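Putative uncharacterized protein TTHB071 (Thermus thermophilus, PDB 3AYV) binds zinc ions in a TIM barrel of the xylose isomerase-like type and may act as a phosphodiesterase related to AP endonucleases, its physiological role being unsettled. Local coordinates at residues D2-S10 / L24-L34. Sequence-based numbering, arbitrary orientation.
Sequences DVRLAFPLS and LGAEVYLDPAL
The first beta-alpha-beta unit of the TIM barrel pairs parallel strands 3-8 and 25-29, joined through helix 12-22. Six backbone hydrogen bonds join them, from Gly25 N to Val3 O at one end to Leu9 N to Tyr29 O (2.9 Å) at the other. Gly25 suits its place because a CB there would crowd Arg4 CG, whose extended chain grips Asp2 side-on through NE and NH2, while NH2 also forms a salt bridge with Asp91. On this inner face the small methyl of Ala6 lies near the zinc ligand Glu223, where a larger side chain would have less room, and the Glu27 carboxylate is hydrogen-bonded to Ser53 and to the zinc ligand His187, consistent with a second-shell role. The other face is apolar: the Phe7 ring, swung between its own N and carbonyl carbon (chi1 56°), sets CE1 3.6 Å from Ala26 CB and CZ 3.6 Å from Val28 CG2, with helix 12-22 packed over it. Beyond the strands, Asp31 grips Ser10 twice. Replacing it with an alanine would probably leave Ser10 N and OG without these acceptors and the turns that follow the two strands less firmly joined. Leu34 CD1 packs on Ser10 CB at 3.7 Å. Ser10 N reaches Asp31 OD1 (3.0 Å) from above the carboxylate plane, while Ser10 OG donates to Asp31 OD2 on its syn side, tilted 35° out of that plane.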
# COMPACT_ATOMS: atom_id res chain seq x y z
N ASP A 2 3.02 7.46 -13.64
CA ASP A 2 3.72 7.48 -12.36
C ASP A 2 3.81 6.02 -11.89
O ASP A 2 2.86 5.50 -11.31
CB ASP A 2 2.92 8.32 -11.36
CG ASP A 2 3.60 8.44 -10.00
OD1 ASP A 2 4.67 7.83 -9.76
OD2 ASP A 2 3.04 9.17 -9.14
N VAL A 3 4.94 5.38 -12.19
CA VAL A 3 5.14 3.96 -11.89
C VAL A 3 6.31 3.86 -10.95
O VAL A 3 7.37 4.42 -11.20
CB VAL A 3 5.39 3.09 -13.16
CG1 VAL A 3 5.36 1.61 -12.80
CG2 VAL A 3 4.34 3.36 -14.22
N ARG A 4 6.09 3.15 -9.84
CA ARG A 4 7.05 3.12 -8.76
C ARG A 4 7.36 1.67 -8.45
O ARG A 4 6.53 0.78 -8.68
CB ARG A 4 6.47 3.79 -7.51
CG ARG A 4 5.83 5.14 -7.78
CD ARG A 4 5.78 6.02 -6.58
NE ARG A 4 5.12 7.29 -6.93
CZ ARG A 4 4.68 8.17 -6.03
NH1 ARG A 4 4.82 7.93 -4.73
NH2 ARG A 4 4.09 9.29 -6.44
N LEU A 5 8.57 1.42 -7.94
CA LEU A 5 8.95 0.09 -7.45
C LEU A 5 8.89 -0.02 -5.93
O LEU A 5 9.47 0.80 -5.22
CB LEU A 5 10.36 -0.27 -7.93
CG LEU A 5 10.83 -1.67 -7.53
CD1 LEU A 5 10.01 -2.77 -8.19
CD2 LEU A 5 12.32 -1.83 -7.85
N ALA A 6 8.19 -1.03 -5.44
CA ALA A 6 8.19 -1.38 -4.01
C ALA A 6 9.47 -2.12 -3.65
O ALA A 6 9.85 -3.05 -4.33
CB ALA A 6 6.97 -2.27 -3.67
N PHE A 7 10.11 -1.69 -2.57
CA PHE A 7 11.24 -2.43 -1.99
C PHE A 7 11.34 -2.07 -0.51
O PHE A 7 10.97 -0.97 -0.11
CB PHE A 7 12.58 -2.08 -2.71
CG PHE A 7 12.90 -0.61 -2.73
CD1 PHE A 7 12.40 0.21 -3.73
CD2 PHE A 7 13.69 -0.04 -1.73
CE1 PHE A 7 12.68 1.58 -3.74
CE2 PHE A 7 13.98 1.34 -1.72
CZ PHE A 7 13.50 2.14 -2.74
N PRO A 8 11.82 -3.01 0.32
CA PRO A 8 12.08 -2.64 1.71
C PRO A 8 13.31 -1.75 1.85
O PRO A 8 14.26 -1.86 1.05
CB PRO A 8 12.32 -3.99 2.38
CG PRO A 8 12.80 -4.88 1.28
CD PRO A 8 12.08 -4.43 0.04
N LEU A 9 13.29 -0.87 2.85
CA LEU A 9 14.44 -0.05 3.20
C LEU A 9 15.69 -0.93 3.35
O LEU A 9 16.80 -0.53 2.97
CB LEU A 9 14.14 0.72 4.48
CG LEU A 9 15.25 1.62 5.03
CD1 LEU A 9 15.64 2.66 3.95
CD2 LEU A 9 14.79 2.26 6.33
N SER A 10 15.49 -2.15 3.86
CA SER A 10 16.59 -3.10 4.07
C SER A 10 17.28 -3.54 2.78
O SER A 10 18.39 -4.07 2.82
CB SER A 10 16.12 -4.33 4.86
OG SER A 10 15.12 -5.04 4.15
N LEU A 24 11.99 4.48 -12.71
CA LEU A 24 10.89 4.25 -11.79
C LEU A 24 10.97 5.13 -10.55
O LEU A 24 12.06 5.54 -10.09
CB LEU A 24 10.83 2.77 -11.40
CG LEU A 24 10.45 1.79 -12.52
CD1 LEU A 24 10.64 0.37 -12.04
CD2 LEU A 24 9.03 1.99 -13.00
N GLY A 25 9.80 5.44 -10.00
CA GLY A 25 9.72 6.04 -8.67
C GLY A 25 9.90 4.95 -7.60
O GLY A 25 10.21 3.79 -7.91
N ALA A 26 9.69 5.32 -6.34
CA ALA A 26 9.94 4.40 -5.24
C ALA A 26 8.76 4.34 -4.28
O ALA A 26 8.14 5.36 -4.01
CB ALA A 26 11.18 4.81 -4.47
N GLU A 27 8.46 3.14 -3.78
CA GLU A 27 7.64 3.02 -2.57
C GLU A 27 8.41 2.16 -1.58
O GLU A 27 8.56 0.94 -1.78
CB GLU A 27 6.26 2.43 -2.87
CG GLU A 27 5.42 2.38 -1.60
CD GLU A 27 3.94 2.40 -1.86
OE1 GLU A 27 3.31 1.36 -1.68
OE2 GLU A 27 3.42 3.47 -2.25
N VAL A 28 8.90 2.80 -0.53
CA VAL A 28 9.83 2.15 0.38
C VAL A 28 9.10 1.62 1.60
O VAL A 28 8.43 2.37 2.31
CB VAL A 28 10.90 3.14 0.89
CG1 VAL A 28 11.97 2.35 1.68
CG2 VAL A 28 11.55 3.89 -0.29
N TYR A 29 9.25 0.33 1.86
CA TYR A 29 8.67 -0.25 3.06
C TYR A 29 9.60 -0.03 4.23
O TYR A 29 10.80 -0.32 4.18
CB TYR A 29 8.38 -1.73 2.83
CG TYR A 29 8.25 -2.52 4.12
CD1 TYR A 29 7.08 -2.46 4.89
CD2 TYR A 29 9.27 -3.38 4.53
CE1 TYR A 29 6.95 -3.21 6.06
CE2 TYR A 29 9.15 -4.13 5.70
CZ TYR A 29 7.99 -4.06 6.46
OH TYR A 29 7.89 -4.84 7.61
N LEU A 30 9.04 0.51 5.31
CA LEU A 30 9.84 0.92 6.45
C LEU A 30 10.00 -0.26 7.43
O LEU A 30 9.22 -0.38 8.39
CB LEU A 30 9.23 2.17 7.12
CG LEU A 30 8.97 3.36 6.17
CD1 LEU A 30 8.39 4.56 6.95
CD2 LEU A 30 10.27 3.79 5.49
N ASP A 31 11.01 -1.10 7.18
CA ASP A 31 11.38 -2.21 8.09
C ASP A 31 11.36 -1.71 9.54
O ASP A 31 12.09 -0.77 9.92
CB ASP A 31 12.79 -2.78 7.79
CG ASP A 31 12.96 -3.27 6.36
OD1 ASP A 31 12.96 -2.44 5.42
OD2 ASP A 31 13.14 -4.50 6.18
N PRO A 32 10.49 -2.31 10.37
CA PRO A 32 10.41 -1.89 11.78
C PRO A 32 11.77 -1.93 12.50
O PRO A 32 12.06 -1.06 13.30
CB PRO A 32 9.46 -2.93 12.40
CG PRO A 32 8.62 -3.42 11.26
CD PRO A 32 9.46 -3.32 10.02
N ALA A 33 12.58 -2.95 12.22
CA ALA A 33 13.90 -3.09 12.83
C ALA A 33 14.84 -1.92 12.48
O ALA A 33 15.81 -1.68 13.20
CB ALA A 33 14.56 -4.40 12.41
N LEU A 34 14.53 -1.21 11.39
CA LEU A 34 15.39 -0.15 10.87
C LEU A 34 14.88 1.26 11.12
O LEU A 34 15.50 2.22 10.64
CB LEU A 34 15.66 -0.34 9.39
CG LEU A 34 16.31 -1.64 8.95
CD1 LEU A 34 16.50 -1.66 7.43
CD2 LEU A 34 17.64 -1.93 9.70